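Local coordinates for uncharacterized protein (Bacteroides eggerthii DSM 20697, PDB 4ECO) that is of unknown function but is built of leucine-rich repeats and probably binds other proteins, at residues G189-N194 against N215-A220; L440-I445 against N463-M468. All coordinates share one frame; numbering follows the deposited sequence.

Interaction 1 of 2, residues G189-N194 against N215-A220; sequences GQLSNN and NSPFVA. With NA (sodium ion), chain C.
Leu191 and Asn215 bring their backbones closest, CA to CA 4.4 Å, and Ser192 N gives a hydrogen bond to Asn215 O (3.0 Å, 156° at the hydrogen). In this leucine-rich repeat protein, 215-220 is the loop leaving strand 210-214, whereas residues 189-194 come from the long excursion that precedes it. Asn215 has positive phi (61°), which asparagine tolerates well; its amide is held by outside partners, OD1 by Asn258 ND2 and ND2 by Ser114 O. Asn193 works from the other segment. With CG set between its own backbone N and carbonyl carbon (chi1 61°), the amide reaches across so that OD1 accepts from Ser216 OG, a bond modelled as very short, whose exact length is doubtful, while OD1 also takes Ile195 N and ND2 serves Gly214 O. Replacing Asn193 with an alanine would probably leave the hydroxyl of Ser216 without this acceptor and Gly214 O without this donor. Ser216 itself lays CB over the centre of the Phe218 ring, 3.4 Å above its plane; a serine is slim enough for this. Pro217 points toward 189-194, and Pro217 CB meets Leu191 CD1 at 3.7 Å. Asn194 OD1 approaches Pro217 CG at 3.6 Å. Ser192 O binds the sodium ion at 2.5 Å, with Glu117 OE2 as the other protein ligand.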
loop_
_atom_site.group_PDB
_atom_site.type_symbol
_atom_site.label_atom_id
_atom_site.label_comp_id
_atom_site.label_asym_id
_atom_site.label_seq_id
_atom_site.Cartn_x
_atom_site.Cartn_y
_atom_site.Cartn_z
ATOM N N GLY A 189 15.949 -4.259 10.735
ATOM C CA GLY A 189 16.829 -4.463 11.881
ATOM C C GLY A 189 17.961 -3.454 11.974
ATOM O O GLY A 189 18.828 -3.549 12.856
ATOM N N GLN A 190 17.982 -2.504 11.025
ATOM C CA GLN A 190 18.945 -1.411 10.932
ATOM C C GLN A 190 18.515 -0.365 11.929
ATOM O O GLN A 190 17.415 0.195 11.828
ATOM C CB GLN A 190 19.001 -0.868 9.492
ATOM C CG GLN A 190 20.003 0.242 9.228
ATOM C CD GLN A 190 19.849 0.730 7.820
ATOM O OE1 GLN A 190 19.121 1.692 7.547
ATOM N NE2 GLN A 190 20.466 0.016 6.887
ATOM N N LEU A 191 19.356 -0.173 12.929
ATOM C CA LEU A 191 19.107 0.742 14.024
ATOM C C LEU A 191 19.339 2.202 13.625
ATOM O O LEU A 191 20.245 2.490 12.833
ATOM C CB LEU A 191 20.002 0.376 15.228
ATOM C CG LEU A 191 19.897 -1.077 15.752
ATOM C CD1 LEU A 191 20.873 -1.311 16.882
ATOM C CD2 LEU A 191 18.468 -1.429 16.218
ATOM N N SER A 192 18.504 3.116 14.182
ATOM C CA SER A 192 18.584 4.577 14.000
ATOM C C SER A 192 19.084 5.233 15.290
ATOM O O SER A 192 19.396 6.432 15.328
ATOM C CB SER A 192 17.219 5.147 13.618
ATOM O OG SER A 192 16.347 5.169 14.740
ATOM N N ASN A 193 19.132 4.434 16.358
ATOM C CA ASN A 193 19.533 4.848 17.700
ATOM C C ASN A 193 19.979 3.633 18.523
ATOM O O ASN A 193 19.769 2.485 18.112
ATOM C CB ASN A 193 18.347 5.553 18.393
ATOM C CG ASN A 193 17.144 4.642 18.535
ATOM O OD1 ASN A 193 17.114 3.733 19.364
ATOM N ND2 ASN A 193 16.160 4.815 17.676
ATOM N N ASN A 194 20.511 3.901 19.728
ATOM C CA ASN A 194 20.918 2.866 20.651
ATOM C C ASN A 194 20.180 3.048 22.008
ATOM O O ASN A 194 20.805 3.009 23.069
ATOM C CB ASN A 194 22.426 2.845 20.808
ATOM C CG ASN A 194 22.918 1.510 21.283
ATOM O OD1 ASN A 194 23.020 0.545 20.508
ATOM N ND2 ASN A 194 23.175 1.417 22.581
ATOM N N ASN A 215 13.459 1.483 15.500
ATOM C CA ASN A 215 14.838 1.196 15.071
ATOM C C ASN A 215 15.790 1.192 16.286
ATOM O O ASN A 215 16.943 1.598 16.182
ATOM C CB ASN A 215 15.261 2.189 13.989
ATOM C CG ASN A 215 14.164 2.461 12.985
ATOM O OD1 ASN A 215 13.795 1.602 12.193
ATOM N ND2 ASN A 215 13.535 3.620 13.074
ATOM N N SER A 216 15.286 0.665 17.423
ATOM C CA SER A 216 15.958 0.594 18.721
ATOM C C SER A 216 16.380 -0.811 19.067
ATOM O O SER A 216 15.668 -1.760 18.732
ATOM C CB SER A 216 15.041 1.120 19.826
ATOM O OG SER A 216 14.986 2.539 19.873
ATOM N N PRO A 217 17.500 -0.976 19.793
ATOM C CA PRO A 217 17.961 -2.335 20.118
ATOM C C PRO A 217 17.413 -2.889 21.430
ATOM O O PRO A 217 17.848 -3.975 21.847
ATOM C CB PRO A 217 19.473 -2.163 20.225
ATOM C CG PRO A 217 19.670 -0.754 20.644
ATOM C CD PRO A 217 18.475 0.042 20.244
ATOM N N PHE A 218 16.474 -2.167 22.085
ATOM C CA PHE A 218 15.965 -2.615 23.383
ATOM C C PHE A 218 15.134 -3.902 23.267
ATOM O O PHE A 218 14.676 -4.267 22.184
ATOM C CB PHE A 218 15.147 -1.521 24.108
ATOM C CG PHE A 218 14.162 -0.709 23.296
ATOM C CD1 PHE A 218 13.314 -1.323 22.372
ATOM C CD2 PHE A 218 13.998 0.652 23.534
ATOM C CE1 PHE A 218 12.365 -0.580 21.666
ATOM C CE2 PHE A 218 13.052 1.392 22.815
ATOM C CZ PHE A 218 12.234 0.769 21.889
ATOM N N VAL A 219 14.990 -4.592 24.402
ATOM C CA VAL A 219 14.205 -5.818 24.561
ATOM C C VAL A 219 12.840 -5.419 25.137
ATOM O O VAL A 219 12.738 -4.387 25.804
ATOM C CB VAL A 219 14.937 -6.900 25.412
ATOM C CG1 VAL A 219 16.139 -7.461 24.663
ATOM C CG2 VAL A 219 15.357 -6.364 26.778
ATOM N N ALA A 220 11.801 -6.223 24.866
ATOM C CA ALA A 220 10.402 -5.973 25.246
ATOM C C ALA A 220 10.212 -5.609 26.731
ATOM O O ALA A 220 9.477 -4.664 27.025
ATOM C CB ALA A 220 9.562 -7.179 24.923
HETATM NA NA NA C . 18.118 8.436 14.710
#

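Interaction 2 of 2, residues L440-I445 against N463-M468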
loop_
_atom_site.group_PDB
_atom_site.type_symbol
_atom_site.label_atom_id
_atom_site.label_comp_id
_atom_site.label_asym_id
_atom_site.label_seq_id
_atom_site.Cartn_x
_atom_site.Cartn_y
_atom_site.Cartn_z
ATOM N N LEU A 440 -6.250 -9.328 -12.377
ATOM C CA LEU A 440 -6.177 -10.785 -12.292
ATOM C C LEU A 440 -4.946 -11.314 -13.062
ATOM O O LEU A 440 -4.909 -12.499 -13.415
ATOM C CB LEU A 440 -7.470 -11.414 -12.824
ATOM C CG LEU A 440 -8.678 -11.318 -11.909
ATOM C CD1 LEU A 440 -9.939 -11.587 -12.681
ATOM C CD2 LEU A 440 -8.543 -12.264 -10.744
ATOM N N SER A 441 -3.935 -10.438 -13.311
ATOM C CA SER A 441 -2.710 -10.825 -14.032
ATOM C C SER A 441 -1.888 -11.844 -13.209
ATOM O O SER A 441 -2.067 -11.940 -11.998
ATOM C CB SER A 441 -1.857 -9.603 -14.401
ATOM O OG SER A 441 -1.472 -8.826 -13.279
ATOM N N ASN A 442 -1.026 -12.621 -13.869
ATOM C CA ASN A 442 -0.181 -13.673 -13.274
ATOM C C ASN A 442 -0.991 -14.631 -12.377
ATOM O O ASN A 442 -0.788 -14.700 -11.165
ATOM C CB ASN A 442 1.008 -13.096 -12.506
ATOM C CG ASN A 442 2.155 -12.772 -13.404
ATOM O OD1 ASN A 442 2.813 -13.679 -13.932
ATOM N ND2 ASN A 442 2.391 -11.470 -13.624
ATOM N N ASN A 443 -1.890 -15.386 -13.001
ATOM C CA ASN A 443 -2.699 -16.410 -12.337
ATOM C C ASN A 443 -2.723 -17.665 -13.231
ATOM O O ASN A 443 -1.845 -17.819 -14.088
ATOM C CB ASN A 443 -4.116 -15.878 -12.035
ATOM C CG ASN A 443 -4.251 -15.257 -10.677
ATOM O OD1 ASN A 443 -4.320 -15.947 -9.675
ATOM N ND2 ASN A 443 -4.328 -13.946 -10.607
ATOM N N GLN A 444 -3.712 -18.549 -13.055
ATOM C CA GLN A 444 -3.800 -19.753 -13.859
ATOM C C GLN A 444 -5.196 -19.876 -14.472
ATOM O O GLN A 444 -5.719 -20.992 -14.625
ATOM C CB GLN A 444 -3.450 -20.962 -13.007
ATOM C CG GLN A 444 -1.961 -21.083 -12.743
ATOM C CD GLN A 444 -1.663 -22.271 -11.885
ATOM O OE1 GLN A 444 -1.143 -22.151 -10.777
ATOM N NE2 GLN A 444 -2.034 -23.449 -12.358
ATOM N N ILE A 445 -5.778 -18.716 -14.874
ATOM C CA ILE A 445 -7.123 -18.619 -15.442
ATOM C C ILE A 445 -7.139 -19.194 -16.875
ATOM O O ILE A 445 -6.507 -18.623 -17.767
ATOM C CB ILE A 445 -7.620 -17.136 -15.386
ATOM C CG1 ILE A 445 -7.775 -16.660 -13.929
ATOM C CG2 ILE A 445 -8.940 -16.930 -16.185
ATOM C CD1 ILE A 445 -7.857 -15.132 -13.765
ATOM N N ASN A 463 -7.487 -6.759 -16.062
ATOM C CA ASN A 463 -6.152 -7.209 -16.404
ATOM C C ASN A 463 -6.123 -8.692 -16.280
ATOM O O ASN A 463 -6.288 -9.212 -15.192
ATOM C CB ASN A 463 -5.108 -6.550 -15.514
ATOM C CG ASN A 463 -3.738 -6.566 -16.115
ATOM O OD1 ASN A 463 -3.358 -7.426 -16.960
ATOM N ND2 ASN A 463 -2.965 -5.609 -15.660
ATOM N N LEU A 464 -6.007 -9.385 -17.394
ATOM C CA LEU A 464 -5.988 -10.853 -17.426
ATOM C C LEU A 464 -4.660 -11.340 -18.003
ATOM O O LEU A 464 -4.525 -12.500 -18.366
ATOM C CB LEU A 464 -7.181 -11.375 -18.226
ATOM C CG LEU A 464 -8.453 -11.490 -17.427
ATOM C CD1 LEU A 464 -9.664 -11.542 -18.334
ATOM C CD2 LEU A 464 -8.406 -12.698 -16.523
HETATM N N MSE A 465 -3.664 -10.434 -18.033
HETATM C CA MSE A 465 -2.335 -10.735 -18.546
HETATM C C MSE A 465 -1.681 -11.871 -17.735
HETATM O O MSE A 465 -1.763 -11.890 -16.499
HETATM C CB MSE A 465 -1.436 -9.461 -18.542
HETATM C CG MSE A 465 0.073 -9.735 -18.832
HETATM SE SE MSE A 465 1.142 -10.267 -17.229
HETATM C CE MSE A 465 1.297 -8.495 -16.473
ATOM N N GLY A 466 -0.964 -12.744 -18.439
ATOM C CA GLY A 466 -0.221 -13.816 -17.789
ATOM C C GLY A 466 -1.111 -14.876 -17.204
ATOM O O GLY A 466 -1.050 -15.141 -16.008
ATOM N N ASN A 467 -1.953 -15.478 -18.050
ATOM C CA ASN A 467 -2.865 -16.530 -17.641
ATOM C C ASN A 467 -2.827 -17.681 -18.655
ATOM O O ASN A 467 -1.839 -17.818 -19.376
ATOM C CB ASN A 467 -4.262 -15.966 -17.431
ATOM C CG ASN A 467 -4.372 -15.384 -16.060
ATOM O OD1 ASN A 467 -4.311 -16.101 -15.069
ATOM N ND2 ASN A 467 -4.471 -14.079 -15.959
HETATM N N MSE A 468 -3.876 -18.505 -18.691
HETATM C CA MSE A 468 -3.942 -19.731 -19.494
HETATM C C MSE A 468 -5.033 -19.723 -20.538
HETATM O O MSE A 468 -5.367 -20.792 -21.071
HETATM C CB MSE A 468 -4.193 -20.937 -18.560
HETATM C CG MSE A 468 -3.128 -21.131 -17.494
HETATM SE SE MSE A 468 -1.385 -21.399 -18.319
HETATM C CE MSE A 468 -0.251 -20.651 -16.728
#
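The side-chain amide of Asn467 lies between Ile445 on one face and Gly466 O on the other: Ile445 CB stands toward the OD1 end, 3.8 Å from Asn467 CG, and Gly466 O is 3.3 Å from Asn467 CG. In the amide plane ND2 spends both hydrogens, on Leu440 O (3.0 Å, 166° at the hydrogen) and on Leu464 O (2.9 Å), so the group is held against rotation. This is the asparagine ladder of leucine-rich repeats: Asn443 holds the equivalent place one repeat earlier, bonding Ile414 N and Phe409 O, and asparagine suits it because one flat group both donates and accepts. Asn467 OD1 faces Ile445 N, though its modelled position is less sure. Leu464 turns CD2 inward to Ile445 CD1 at 3.7 Å, the two side chains crossing at about a right angle. Successive turns are also laced by backbone bonds, Leu440 N to Asn463 O and Asn443 N to Gly466 O. Gly466 has positive phi (70°), and a CB there would crowd the selenium of Met465, a selenomethionine. Asn463, with CG anti to its N (chi1 -159°), folds OD1 back to accept from Met465 N at 3.2 Å, an Asx turn.

Interaction 1 closes before interaction 2 opens along the chain, and the two lie on opposite sides of the chain's centre, their own centres 42 Å apart and their nearest atoms about 29 Å. Each involves a loop that follows a strand in the parallel succession of the repeats: 210-214 for the first, 435-439 and 461-463 for the second. Interaction 2 joins two neighbouring turns of the solenoid, and its asparagine pattern runs on to Asn498. Interaction 1 instead ties the chain ahead of strand 210-214 to the loop after it, beside the sodium ion. One contact propagates the repeat; the other joins what looks like an insertion between strands 109-111 and 210-214 to the repeat framework.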